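Long-range contact in putative 4-Hydroxy-2-oxoglutarate aldolase / 2-dehydro-3-deoxyphosphogluconate aldolase (Yersinia enterocolitica, PDB 3LM7), which is a putative aldolase of the KDGP aldolase family, built on a TIM-barrel fold: residues I151-F165 against V179-T193. Numbering follows the deposited sequence.
Sequences IAMLKDMGGSSVKFF and VAEACAATGFWLEPT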
loop_
_atom_site.group_PDB
_atom_site.type_symbol
_atom_site.label_atom_id
_atom_site.label_comp_id
_atom_site.label_asym_id
_atom_site.label_seq_id
_atom_site.Cartn_x
_atom_site.Cartn_y
_atom_site.Cartn_z
ATOM N N ILE A 151 10.222 3.884 13.615
ATOM C CA ILE A 151 9.528 4.141 12.332
ATOM C C ILE A 151 9.152 5.623 12.203
ATOM O O ILE A 151 9.365 6.285 11.151
ATOM C CB ILE A 151 8.247 3.271 12.205
ATOM C CG1 ILE A 151 8.687 1.800 11.886
ATOM C CG2 ILE A 151 7.392 3.781 11.090
ATOM C CD1 ILE A 151 7.532 0.778 12.120
ATOM N N ALA A 152 8.590 6.171 13.285
ATOM C CA ALA A 152 8.187 7.582 13.204
ATOM C C ALA A 152 9.423 8.489 12.957
ATOM O O ALA A 152 9.341 9.506 12.254
ATOM C CB ALA A 152 7.451 8.013 14.522
HETATM N N MSE A 153 10.545 8.170 13.609
HETATM C CA MSE A 153 11.793 8.981 13.368
HETATM C C MSE A 153 12.261 8.843 11.905
HETATM O O MSE A 153 12.649 9.857 11.273
HETATM C CB MSE A 153 12.931 8.566 14.339
HETATM C CG MSE A 153 12.553 8.902 15.749
HETATM SE SE MSE A 153 13.855 8.236 17.056
HETATM C CE MSE A 153 15.249 9.541 16.720
ATOM N N LEU A 154 12.247 7.622 11.361
ATOM C CA LEU A 154 12.586 7.415 9.917
ATOM C C LEU A 154 11.670 8.261 9.020
ATOM O O LEU A 154 12.172 8.985 8.121
ATOM C CB LEU A 154 12.458 5.932 9.569
ATOM C CG LEU A 154 13.637 5.111 10.142
ATOM C CD1 LEU A 154 13.438 3.645 9.940
ATOM C CD2 LEU A 154 15.030 5.483 9.503
ATOM N N LYS A 155 10.352 8.246 9.312
ATOM C CA LYS A 155 9.420 9.095 8.522
ATOM C C LYS A 155 9.771 10.569 8.656
ATOM O O LYS A 155 9.816 11.314 7.638
ATOM C CB LYS A 155 7.964 8.900 8.969
ATOM C CG LYS A 155 7.317 7.499 8.632
ATOM C CD LYS A 155 5.846 7.528 9.183
ATOM C CE LYS A 155 5.029 6.337 8.743
ATOM N NZ LYS A 155 3.787 6.374 9.536
ATOM N N ASP A 156 10.026 11.006 9.891
ATOM C CA ASP A 156 10.385 12.411 10.136
ATOM C C ASP A 156 11.646 12.777 9.361
ATOM O O ASP A 156 11.853 13.956 8.991
ATOM C CB ASP A 156 10.679 12.645 11.635
ATOM C CG ASP A 156 9.428 12.668 12.487
ATOM O OD1 ASP A 156 8.350 12.990 11.943
ATOM O OD2 ASP A 156 9.539 12.436 13.724
HETATM N N MSE A 157 12.528 11.804 9.164
HETATM C CA MSE A 157 13.777 12.071 8.409
HETATM C C MSE A 157 13.642 11.926 6.878
HETATM O O MSE A 157 14.581 12.190 6.187
HETATM C CB MSE A 157 14.939 11.232 8.982
HETATM C CG MSE A 157 15.259 11.704 10.430
HETATM SE SE MSE A 157 16.654 10.707 11.276
HETATM C CE MSE A 157 16.190 8.946 10.822
ATOM N N GLY A 158 12.460 11.602 6.355
ATOM C CA GLY A 158 12.323 11.473 4.894
ATOM C C GLY A 158 12.520 10.024 4.443
ATOM O O GLY A 158 12.531 9.750 3.231
ATOM N N GLY A 159 12.621 9.083 5.373
ATOM C CA GLY A 159 12.941 7.690 4.959
ATOM C C GLY A 159 11.706 7.003 4.384
ATOM O O GLY A 159 10.512 7.415 4.703
ATOM N N SER A 160 11.943 5.972 3.565
ATOM C CA SER A 160 10.812 5.227 2.923
ATOM C C SER A 160 10.541 3.863 3.565
ATOM O O SER A 160 9.394 3.345 3.503
ATOM C CB SER A 160 11.156 4.922 1.439
ATOM O OG SER A 160 11.631 6.020 0.707
ATOM N N SER A 161 11.584 3.261 4.133
ATOM C CA SER A 161 11.535 1.846 4.599
ATOM C C SER A 161 12.512 1.568 5.728
ATOM O O SER A 161 13.524 2.272 5.927
ATOM C CB SER A 161 11.848 0.866 3.456
ATOM O OG SER A 161 13.144 1.136 2.954
ATOM N N VAL A 162 12.229 0.500 6.431
ATOM C CA VAL A 162 13.180 -0.007 7.417
ATOM C C VAL A 162 14.033 -1.074 6.723
ATOM O O VAL A 162 13.464 -2.004 6.115
ATOM C CB VAL A 162 12.385 -0.716 8.554
ATOM C CG1 VAL A 162 13.274 -1.723 9.418
ATOM C CG2 VAL A 162 11.619 0.340 9.406
ATOM N N LYS A 163 15.375 -0.968 6.842
ATOM C CA LYS A 163 16.189 -2.120 6.481
ATOM C C LYS A 163 16.498 -2.829 7.816
ATOM O O LYS A 163 17.029 -2.197 8.712
ATOM C CB LYS A 163 17.506 -1.686 5.833
ATOM C CG LYS A 163 18.338 -2.960 5.587
ATOM C CD LYS A 163 19.804 -2.694 5.302
ATOM C CE LYS A 163 20.025 -3.011 3.830
ATOM N NZ LYS A 163 21.348 -2.399 3.411
ATOM N N PHE A 164 16.004 -4.045 8.016
ATOM C CA PHE A 164 16.154 -4.703 9.286
ATOM C C PHE A 164 17.313 -5.652 9.099
ATOM O O PHE A 164 17.172 -6.653 8.401
ATOM C CB PHE A 164 14.877 -5.447 9.626
ATOM C CG PHE A 164 14.790 -5.945 11.057
ATOM C CD1 PHE A 164 14.935 -5.089 12.124
ATOM C CD2 PHE A 164 14.512 -7.280 11.306
ATOM C CE1 PHE A 164 14.816 -5.553 13.436
ATOM C CE2 PHE A 164 14.393 -7.768 12.679
ATOM C CZ PHE A 164 14.524 -6.924 13.681
ATOM N N PHE A 165 18.422 -5.360 9.769
ATOM C CA PHE A 165 19.675 -6.028 9.483
ATOM C C PHE A 165 20.526 -5.986 10.729
ATOM O O PHE A 165 20.528 -4.954 11.404
ATOM C CB PHE A 165 20.407 -5.242 8.372
ATOM C CG PHE A 165 21.792 -5.767 8.097
ATOM C CD1 PHE A 165 21.975 -6.893 7.305
ATOM C CD2 PHE A 165 22.916 -5.098 8.633
ATOM C CE1 PHE A 165 23.287 -7.389 7.047
ATOM C CE2 PHE A 165 24.190 -5.531 8.382
ATOM C CZ PHE A 165 24.388 -6.719 7.591
ATOM N N VAL A 179 8.266 -6.239 13.825
ATOM C CA VAL A 179 8.600 -5.071 12.951
ATOM C C VAL A 179 7.645 -5.020 11.751
ATOM O O VAL A 179 7.180 -3.928 11.366
ATOM C CB VAL A 179 10.058 -5.139 12.497
ATOM C CG1 VAL A 179 10.409 -4.130 11.396
ATOM C CG2 VAL A 179 11.034 -4.865 13.757
ATOM N N ALA A 180 7.405 -6.196 11.157
ATOM C CA ALA A 180 6.479 -6.312 10.038
ATOM C C ALA A 180 5.071 -5.826 10.416
ATOM O O ALA A 180 4.442 -5.045 9.670
ATOM C CB ALA A 180 6.471 -7.771 9.515
ATOM N N GLU A 181 4.572 -6.225 11.591
ATOM C CA GLU A 181 3.204 -5.772 12.013
ATOM C C GLU A 181 3.148 -4.267 12.265
ATOM O O GLU A 181 2.170 -3.607 11.873
ATOM C CB GLU A 181 2.747 -6.535 13.251
ATOM C CG GLU A 181 3.117 -7.962 13.058
ATOM C CD GLU A 181 2.023 -8.885 13.196
ATOM O OE1 GLU A 181 1.047 -8.627 12.404
ATOM O OE2 GLU A 181 2.167 -9.865 14.042
ATOM N N ALA A 182 4.258 -3.736 12.810
ATOM C CA ALA A 182 4.356 -2.304 13.068
ATOM C C ALA A 182 4.476 -1.502 11.726
ATOM O O ALA A 182 3.819 -0.429 11.536
ATOM C CB ALA A 182 5.583 -2.036 14.025
ATOM N N CYS A 183 5.212 -2.046 10.753
ATOM C CA CYS A 183 5.277 -1.358 9.444
ATOM C C CYS A 183 3.883 -1.350 8.799
ATOM O O CYS A 183 3.496 -0.364 8.236
ATOM C CB CYS A 183 6.239 -2.078 8.480
ATOM S SG CYS A 183 8.052 -1.773 8.964
ATOM N N ALA A 184 3.216 -2.500 8.781
ATOM C CA ALA A 184 1.853 -2.592 8.209
ATOM C C ALA A 184 0.963 -1.577 8.916
ATOM O O ALA A 184 0.182 -0.860 8.267
ATOM C CB ALA A 184 1.286 -4.047 8.391
ATOM N N ALA A 185 1.037 -1.541 10.241
ATOM C CA ALA A 185 0.144 -0.596 10.991
ATOM C C ALA A 185 0.373 0.869 10.586
ATOM O O ALA A 185 -0.564 1.680 10.566
ATOM C CB ALA A 185 0.377 -0.750 12.537
ATOM N N THR A 186 1.639 1.225 10.336
ATOM C CA THR A 186 2.007 2.621 10.144
ATOM C C THR A 186 2.139 2.949 8.666
ATOM O O THR A 186 2.598 4.030 8.348
ATOM C CB THR A 186 3.404 2.939 10.827
ATOM O OG1 THR A 186 4.412 2.033 10.339
ATOM C CG2 THR A 186 3.300 2.759 12.372
ATOM N N GLY A 187 1.802 2.009 7.770
ATOM C CA GLY A 187 1.969 2.285 6.328
ATOM C C GLY A 187 3.419 2.381 5.866
ATOM O O GLY A 187 3.711 3.021 4.866
ATOM N N PHE A 188 4.347 1.759 6.590
ATOM C CA PHE A 188 5.785 1.891 6.252
ATOM C C PHE A 188 6.274 0.579 5.605
ATOM O O PHE A 188 5.619 -0.459 5.685
ATOM C CB PHE A 188 6.613 2.224 7.513
ATOM C CG PHE A 188 7.849 3.041 7.254
ATOM C CD1 PHE A 188 7.756 4.323 6.682
ATOM C CD2 PHE A 188 9.121 2.564 7.672
ATOM C CE1 PHE A 188 8.924 5.111 6.465
ATOM C CE2 PHE A 188 10.273 3.374 7.502
ATOM C CZ PHE A 188 10.163 4.657 6.902
ATOM N N TRP A 189 7.371 0.672 4.867
ATOM C CA TRP A 189 7.870 -0.443 4.051
ATOM C C TRP A 189 9.012 -1.146 4.727
ATOM O O TRP A 189 9.614 -0.626 5.677
ATOM C CB TRP A 189 8.288 0.100 2.671
ATOM C CG TRP A 189 7.134 0.878 2.012
ATOM C CD1 TRP A 189 5.758 0.792 2.301
ATOM C CD2 TRP A 189 7.262 1.826 0.957
ATOM N NE1 TRP A 189 5.068 1.672 1.506
ATOM C CE2 TRP A 189 5.950 2.306 0.657
ATOM C CE3 TRP A 189 8.367 2.298 0.195
ATOM C CZ2 TRP A 189 5.708 3.268 -0.354
ATOM C CZ3 TRP A 189 8.117 3.322 -0.812
ATOM C CH2 TRP A 189 6.785 3.771 -1.055
ATOM N N LEU A 190 9.342 -2.348 4.245
ATOM C CA LEU A 190 10.281 -3.179 4.979
ATOM C C LEU A 190 11.244 -3.931 4.059
ATOM O O LEU A 190 10.813 -4.507 3.026
ATOM C CB LEU A 190 9.463 -4.215 5.792
ATOM C CG LEU A 190 10.215 -5.188 6.753
ATOM C CD1 LEU A 190 11.188 -4.446 7.700
ATOM C CD2 LEU A 190 9.157 -5.972 7.608
ATOM N N GLU A 191 12.535 -3.963 4.451
ATOM C CA GLU A 191 13.561 -4.603 3.650
ATOM C C GLU A 191 14.319 -5.593 4.519
ATOM O O GLU A 191 15.349 -5.238 5.141
ATOM C CB GLU A 191 14.513 -3.528 3.059
ATOM C CG GLU A 191 13.743 -2.335 2.433
ATOM C CD GLU A 191 14.595 -1.487 1.531
ATOM O OE1 GLU A 191 15.727 -1.918 1.193
ATOM O OE2 GLU A 191 14.091 -0.463 1.052
ATOM N N PRO A 192 13.811 -6.839 4.626
ATOM C CA PRO A 192 14.556 -7.816 5.436
ATOM C C PRO A 192 15.893 -8.158 4.796
ATOM O O PRO A 192 15.972 -8.334 3.559
ATOM C CB PRO A 192 13.651 -9.064 5.438
ATOM C CG PRO A 192 12.785 -8.897 4.217
ATOM C CD PRO A 192 12.602 -7.419 4.001
ATOM N N THR A 193 16.956 -8.216 5.600
ATOM C CA THR A 193 18.306 -8.352 5.003
ATOM C C THR A 193 19.146 -9.164 5.995
ATOM O O THR A 193 19.147 -8.866 7.222
ATOM C CB THR A 193 19.049 -6.996 4.852
ATOM O OG1 THR A 193 18.271 -6.045 4.112
ATOM C CG2 THR A 193 20.390 -7.126 4.143
#
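The ring of F188 has the backbone of S160 over one face, V162 CG2 in plane at one edge and G159 O, 3.3 Å from CE1, at another; V179 CG2 lies over a face of the F164 ring in a CH-pi contact. The two rings illustrate how a beta-alpha-beta crossover of a TIM barrel is packed: helix 173-185 links the parallel neighbours 161-164 and 189-192, and its part 179-185 runs antiparallel to strand 161-164 (174°). F188 turns CG roughly opposite its own backbone N (chi1 -150°), which sets the ring between strand 161-164 and helix 147-156, where I151 CG2 meets CG and K155 CG passes CE1 at 3.6 Å. Running past the ring in the opposite sense, the extended K155 chain carries NZ to a lone pair of T186 O (2.9 Å), and NZ also forms a salt bridge with the terminal carboxylate of Q249 of the second subunit. Between the strands V162 is gripped twice, through its N by W189 O and through its O by E191 N (2.7 Å). On the face carrying S161 and K163, E191 OE1 is hydrogen-bonded to H94, N117 and H219, while S161 OG donates to E191 OE2 at 2.7 Å, from 44° above the carboxylate plane.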